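Local coordinates for protein putative adhesin (Parabacteroides distasonis, PDB 3LJY) that is of unknown function but, as a putative lipoprotein adhesin with a predicted auto-transporter adhesin head domain, may take part in cell adhesion, at residues V30-Y35 with N99-S104; E36-P41 with K83-W88. One frame throughout, in Å; residues are numbered along the deposited sequence.

Interaction 1. Residues V30-Y35 with N99-S104; sequences VIDFNY and NFMVNS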
loop_
_atom_site.group_PDB
_atom_site.type_symbol
_atom_site.label_atom_id
_atom_site.label_comp_id
_atom_site.label_asym_id
_atom_site.label_seq_id
_atom_site.Cartn_x
_atom_site.Cartn_y
_atom_site.Cartn_z
ATOM N N VAL A 30 -4.108 15.093 2.725
ATOM C CA VAL A 30 -4.892 14.416 3.779
ATOM C C VAL A 30 -6.297 14.066 3.249
ATOM O O VAL A 30 -7.266 14.772 3.503
ATOM C CB VAL A 30 -4.998 15.273 5.112
ATOM C CG1 VAL A 30 -5.334 14.380 6.292
ATOM C CG2 VAL A 30 -3.694 16.038 5.400
ATOM N N ILE A 31 -6.372 12.967 2.507
ATOM C CA ILE A 31 -7.540 12.560 1.766
ATOM C C ILE A 31 -7.871 11.134 2.156
ATOM O O ILE A 31 -6.977 10.334 2.196
ATOM C CB ILE A 31 -7.237 12.639 0.234
ATOM C CG1 ILE A 31 -7.033 14.109 -0.170
ATOM C CG2 ILE A 31 -8.364 11.984 -0.644
ATOM C CD1 ILE A 31 -6.564 14.310 -1.631
ATOM N N ASP A 32 -9.139 10.832 2.465
ATOM C CA ASP A 32 -9.609 9.434 2.602
ATOM C C ASP A 32 -10.093 8.931 1.230
ATOM O O ASP A 32 -11.122 9.342 0.755
ATOM C CB ASP A 32 -10.727 9.297 3.647
ATOM C CG ASP A 32 -10.244 9.445 5.106
ATOM O OD1 ASP A 32 -9.036 9.319 5.447
ATOM O OD2 ASP A 32 -11.121 9.684 5.958
ATOM N N PHE A 33 -9.333 8.044 0.609
ATOM C CA PHE A 33 -9.491 7.699 -0.827
ATOM C C PHE A 33 -9.931 6.249 -0.971
ATOM O O PHE A 33 -9.171 5.317 -0.738
ATOM C CB PHE A 33 -8.160 7.941 -1.549
ATOM C CG PHE A 33 -8.240 7.945 -3.052
ATOM C CD1 PHE A 33 -8.523 6.794 -3.757
ATOM C CD2 PHE A 33 -7.916 9.087 -3.761
ATOM C CE1 PHE A 33 -8.572 6.809 -5.124
ATOM C CE2 PHE A 33 -7.940 9.100 -5.123
ATOM C CZ PHE A 33 -8.274 7.963 -5.809
ATOM N N ASN A 34 -11.198 6.081 -1.318
ATOM C CA ASN A 34 -11.829 4.776 -1.375
ATOM C C ASN A 34 -11.920 4.282 -2.822
ATOM O O ASN A 34 -12.450 4.969 -3.690
ATOM C CB ASN A 34 -13.220 4.871 -0.696
ATOM C CG ASN A 34 -13.111 5.023 0.820
ATOM O OD1 ASN A 34 -12.766 4.072 1.493
ATOM N ND2 ASN A 34 -13.397 6.216 1.354
ATOM N N TYR A 35 -11.385 3.097 -3.073
ATOM C CA TYR A 35 -11.340 2.550 -4.426
ATOM C C TYR A 35 -12.029 1.158 -4.461
ATOM O O TYR A 35 -11.915 0.359 -3.534
ATOM C CB TYR A 35 -9.889 2.506 -4.968
ATOM C CG TYR A 35 -9.780 1.709 -6.261
ATOM C CD1 TYR A 35 -10.015 2.300 -7.492
ATOM C CD2 TYR A 35 -9.502 0.341 -6.235
ATOM C CE1 TYR A 35 -9.967 1.571 -8.642
ATOM C CE2 TYR A 35 -9.468 -0.401 -7.391
ATOM C CZ TYR A 35 -9.701 0.219 -8.590
ATOM O OH TYR A 35 -9.670 -0.546 -9.726
ATOM N N ASN A 99 -4.921 8.346 3.059
ATOM C CA ASN A 99 -5.379 7.039 3.528
ATOM C C ASN A 99 -6.044 6.359 2.336
ATOM O O ASN A 99 -7.193 6.710 1.953
ATOM C CB ASN A 99 -6.335 7.211 4.706
ATOM C CG ASN A 99 -6.769 5.908 5.311
ATOM O OD1 ASN A 99 -6.212 4.853 5.044
ATOM N ND2 ASN A 99 -7.783 5.973 6.148
ATOM N N PHE A 100 -5.300 5.443 1.713
ATOM C CA PHE A 100 -5.736 4.800 0.495
ATOM C C PHE A 100 -6.358 3.435 0.817
ATOM O O PHE A 100 -5.717 2.581 1.379
ATOM C CB PHE A 100 -4.567 4.671 -0.483
ATOM C CG PHE A 100 -4.947 4.030 -1.803
ATOM C CD1 PHE A 100 -5.729 4.705 -2.719
ATOM C CD2 PHE A 100 -4.530 2.768 -2.116
ATOM C CE1 PHE A 100 -6.093 4.126 -3.923
ATOM C CE2 PHE A 100 -4.888 2.178 -3.321
ATOM C CZ PHE A 100 -5.678 2.858 -4.223
HETATM N N MSE A 101 -7.638 3.262 0.512
HETATM C CA MSE A 101 -8.368 2.038 0.883
HETATM C C MSE A 101 -8.956 1.401 -0.334
HETATM O O MSE A 101 -9.667 2.060 -1.055
HETATM C CB MSE A 101 -9.477 2.370 1.879
HETATM C CG MSE A 101 -8.904 2.862 3.178
HETATM SE SE MSE A 101 -10.062 3.802 4.362
HETATM C CE MSE A 101 -10.233 5.448 3.372
ATOM N N VAL A 102 -8.612 0.135 -0.572
ATOM C CA VAL A 102 -9.273 -0.697 -1.595
ATOM C C VAL A 102 -10.291 -1.532 -0.862
ATOM O O VAL A 102 -9.930 -2.325 -0.027
ATOM C CB VAL A 102 -8.291 -1.559 -2.406
ATOM C CG1 VAL A 102 -9.048 -2.564 -3.356
ATOM C CG2 VAL A 102 -7.332 -0.648 -3.201
ATOM N N ASN A 103 -11.568 -1.302 -1.174
ATOM C CA ASN A 103 -12.682 -1.837 -0.411
ATOM C C ASN A 103 -13.376 -3.002 -1.084
ATOM O O ASN A 103 -14.375 -3.460 -0.560
ATOM C CB ASN A 103 -13.729 -0.735 -0.144
ATOM C CG ASN A 103 -13.181 0.385 0.679
ATOM O OD1 ASN A 103 -12.493 0.136 1.669
ATOM N ND2 ASN A 103 -13.434 1.618 0.271
ATOM N N SER A 104 -12.865 -3.446 -2.239
ATOM C CA SER A 104 -13.396 -4.597 -2.946
ATOM C C SER A 104 -12.283 -5.621 -3.062
ATOM O O SER A 104 -11.136 -5.297 -2.841
ATOM C CB SER A 104 -13.778 -4.198 -4.352
ATOM O OG SER A 104 -12.597 -3.837 -5.046
#

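Interaction 2. Residues E36-P41 with K83-W88; sequences EQSDDP and KTNSKW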
loop_
_atom_site.group_PDB
_atom_site.type_symbol
_atom_site.label_atom_id
_atom_site.label_comp_id
_atom_site.label_asym_id
_atom_site.label_seq_id
_atom_site.Cartn_x
_atom_site.Cartn_y
_atom_site.Cartn_z
ATOM N N GLU A 36 -12.757 0.894 -5.535
ATOM C CA GLU A 36 -13.247 -0.447 -5.805
ATOM C C GLU A 36 -13.023 -0.844 -7.249
ATOM O O GLU A 36 -13.133 -0.032 -8.151
ATOM C CB GLU A 36 -14.718 -0.570 -5.479
ATOM C CG GLU A 36 -14.948 -0.591 -3.977
ATOM C CD GLU A 36 -16.411 -0.635 -3.577
ATOM O OE1 GLU A 36 -17.243 -1.143 -4.356
ATOM O OE2 GLU A 36 -16.699 -0.161 -2.457
ATOM N N GLN A 37 -12.740 -2.124 -7.459
ATOM C CA GLN A 37 -12.616 -2.653 -8.804
ATOM C C GLN A 37 -13.980 -3.106 -9.281
ATOM O O GLN A 37 -14.608 -3.979 -8.678
ATOM C CB GLN A 37 -11.572 -3.782 -8.854
ATOM C CG GLN A 37 -11.358 -4.341 -10.246
ATOM C CD GLN A 37 -10.399 -5.496 -10.293
ATOM O OE1 GLN A 37 -10.229 -6.217 -9.307
ATOM N NE2 GLN A 37 -9.758 -5.686 -11.455
ATOM N N SER A 38 -14.446 -2.506 -10.371
ATOM C CA SER A 38 -15.740 -2.862 -10.940
ATOM C C SER A 38 -15.829 -2.518 -12.439
ATOM O O SER A 38 -15.148 -1.606 -12.928
ATOM C CB SER A 38 -16.853 -2.150 -10.155
ATOM O OG SER A 38 -17.076 -0.817 -10.606
ATOM N N ASP A 39 -16.699 -3.245 -13.144
ATOM C CA ASP A 39 -17.021 -2.962 -14.539
ATOM C C ASP A 39 -18.040 -1.840 -14.724
ATOM O O ASP A 39 -18.295 -1.438 -15.856
ATOM C CB ASP A 39 -17.498 -4.232 -15.245
ATOM C CG ASP A 39 -16.360 -5.222 -15.499
ATOM O OD1 ASP A 39 -15.259 -4.814 -15.959
ATOM O OD2 ASP A 39 -16.560 -6.422 -15.222
ATOM N N ASP A 40 -18.611 -1.317 -13.640
ATOM C CA ASP A 40 -19.561 -0.202 -13.769
ATOM C C ASP A 40 -18.804 1.001 -14.311
ATOM O O ASP A 40 -17.621 1.141 -14.060
ATOM C CB ASP A 40 -20.243 0.153 -12.437
ATOM C CG ASP A 40 -20.920 -1.044 -11.779
ATOM O OD1 ASP A 40 -21.587 -1.800 -12.493
ATOM O OD2 ASP A 40 -20.794 -1.252 -10.556
ATOM N N PRO A 41 -19.482 1.872 -15.057
ATOM C CA PRO A 41 -18.813 3.066 -15.541
ATOM C C PRO A 41 -18.155 3.843 -14.397
ATOM O O PRO A 41 -18.769 4.048 -13.346
ATOM C CB PRO A 41 -19.951 3.878 -16.168
ATOM C CG PRO A 41 -20.969 2.872 -16.528
ATOM C CD PRO A 41 -20.889 1.808 -15.490
ATOM N N LYS A 83 -14.492 8.601 -3.386
ATOM C CA LYS A 83 -15.041 7.271 -3.670
ATOM C C LYS A 83 -15.114 7.088 -5.190
ATOM O O LYS A 83 -15.831 7.828 -5.871
ATOM C CB LYS A 83 -16.430 7.138 -3.068
ATOM C CG LYS A 83 -16.988 5.744 -3.104
ATOM C CD LYS A 83 -18.460 5.789 -2.857
ATOM C CE LYS A 83 -19.048 4.427 -2.668
ATOM N NZ LYS A 83 -18.805 3.709 -3.870
ATOM N N THR A 84 -14.363 6.118 -5.709
ATOM C CA THR A 84 -14.185 5.941 -7.150
ATOM C C THR A 84 -13.962 4.472 -7.503
ATOM O O THR A 84 -13.684 3.667 -6.638
ATOM C CB THR A 84 -13.027 6.823 -7.706
ATOM O OG1 THR A 84 -12.899 6.650 -9.127
ATOM C CG2 THR A 84 -11.693 6.512 -7.025
ATOM N N ASN A 85 -14.136 4.139 -8.777
ATOM C CA ASN A 85 -13.981 2.773 -9.273
ATOM C C ASN A 85 -13.405 2.698 -10.687
ATOM O O ASN A 85 -13.510 3.654 -11.457
ATOM C CB ASN A 85 -15.337 2.040 -9.233
ATOM C CG ASN A 85 -16.321 2.561 -10.278
ATOM O OD1 ASN A 85 -16.784 3.709 -10.209
ATOM N ND2 ASN A 85 -16.663 1.707 -11.236
ATOM N N SER A 86 -12.808 1.553 -11.014
ATOM C CA SER A 86 -12.309 1.290 -12.370
ATOM C C SER A 86 -12.171 -0.209 -12.594
ATOM O O SER A 86 -12.333 -0.990 -11.656
ATOM C CB SER A 86 -10.981 1.988 -12.646
ATOM O OG SER A 86 -9.915 1.334 -11.986
ATOM N N LYS A 87 -11.895 -0.615 -13.835
ATOM C CA LYS A 87 -11.876 -2.034 -14.163
ATOM C C LYS A 87 -10.629 -2.683 -13.621
ATOM O O LYS A 87 -10.634 -3.865 -13.289
ATOM C CB LYS A 87 -11.943 -2.262 -15.668
ATOM C CG LYS A 87 -13.032 -1.485 -16.424
ATOM C CD LYS A 87 -13.155 -1.972 -17.860
ATOM C CE LYS A 87 -13.811 -0.949 -18.810
ATOM N NZ LYS A 87 -12.842 -0.406 -19.839
ATOM N N TRP A 88 -9.548 -1.903 -13.517
ATOM C CA TRP A 88 -8.245 -2.419 -13.138
ATOM C C TRP A 88 -7.468 -1.443 -12.269
ATOM O O TRP A 88 -7.624 -0.252 -12.423
ATOM C CB TRP A 88 -7.413 -2.701 -14.407
ATOM C CG TRP A 88 -8.081 -3.577 -15.458
ATOM C CD1 TRP A 88 -8.604 -3.161 -16.641
ATOM C CD2 TRP A 88 -8.271 -4.991 -15.410
ATOM N NE1 TRP A 88 -9.117 -4.220 -17.327
ATOM C CE2 TRP A 88 -8.928 -5.361 -16.596
ATOM C CE3 TRP A 88 -7.951 -5.987 -14.476
ATOM C CZ2 TRP A 88 -9.266 -6.690 -16.889
ATOM C CZ3 TRP A 88 -8.290 -7.314 -14.762
ATOM C CH2 TRP A 88 -8.942 -7.652 -15.963
#

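Interaction 1. Residues V30-Y35 with N99-S104
F33 and F100 are bridge partners whose side chains run side by side off the same face of two parallel strands, and their rings meet unevenly. At the edge of the F100 ring, close to its plane, lies CD1 of F33, 3.6 Å from F100 CE1; the two planes stand 45° apart, so the pair is neither a stack nor a T. Y35 continues this apolar row, its ring atom CD2 3.9 Å from V102 CG2. The opposite face is mostly polar, with M101 among D32, N34 and N99. There the amide of N103 holds N34: N103 ND2 donates to N34 OD1 over 2.8 Å, with the acceptor lying in the plane of the N103 amide but the donor tilted from the plane of the N34 carbonyl. Selenomethionine M101 bends at its third torsion (-72°), which brings CE back to 3.4 Å from N34 OD1. Beneath the side chains the backbones pair in register, and mostly straight bonds such as F33 N to N99 O (2.9 Å) alternate from I31 O to N103 N. Such pairing of neighbouring coils is consistent with a beta-helix of the pectate-lyase-like clan, whose members are right-handed. On the apolar face F33 and Y35 pack against strand 24-27, while strand 80-86 pairs with the far edge of 32-37, and strand 120-123 extends the sheet beyond 99-102.

Interaction 2. Residues E36-P41 with K83-W88
Q37 reaches across to K87, and N85 reaches back to S38 and D40; these two side chains carry much of the contact. The tight part is the strand end around E36, Q37, N85 and S86, where parallel pairing runs from E36 N to T84 O (3.1 Å) and on through S86 N to E36 O. S38 N then bonds to S86 O at 2.9 Å, but from well above the carbonyl plane, as the chain of 36-41 starts to turn away. On the side of the sheet that carries E36, a chi1 of 71° sets N85 CG between the backbone N and the carbonyl carbon, turning the amide under 38-41. The buried amide makes two weak links to that turn through ND2, to S38 OG (2.6 Å) and to D40 O (3.0 Å), and OD1 takes T43 N at the start of strand 43-49. On the Q37 side, the extended glutamine chain delivers NE2 to K87 O, 2.7 Å away at an N-H...O angle of 163°, with that oxygen in the plane of the glutamine amide. The same NE2 lies 3.5 Å from W88 CE3, with amide and indole planes 64° apart, and OE1 takes T107 N. The loose side faces solvent, at D39, D40 and K87. D39 OD1 comes only within 4.0 Å of K87 CD, and its carboxylate and the ammonium of K87 are not in contact; K87 NZ has instead a long, weak ion pair with D21. The contact thus marks the end of a parallel strand pair: beyond it 32-37 passes through the turn into strand 43-49, which runs antiparallel along the other edge of 80-86, and T84 OG1 bonds to T43 O of that strand and also to Y22 OH.

Strand 32-37 is common to both contacts: interaction 1 takes its earlier part and pairs it with 99-102, whereas interaction 2 takes its end and pairs it, across the other edge, with 80-86. Interaction 1 lies nearer the middle of the chain and has a buried aromatic and aliphatic face; interaction 2, about 13 Å away between centres, sits where the strands give way to turns, so buried polar groups and exposed charges replace hydrophobic contacts. The two meet directly. Y35 OH and S86 OG are a probable hydrogen-bonded pair at 2.9 Å, and S104 OG to Q37 N, at 3.0 Å, probably links the loop after 99-102 to the strand end.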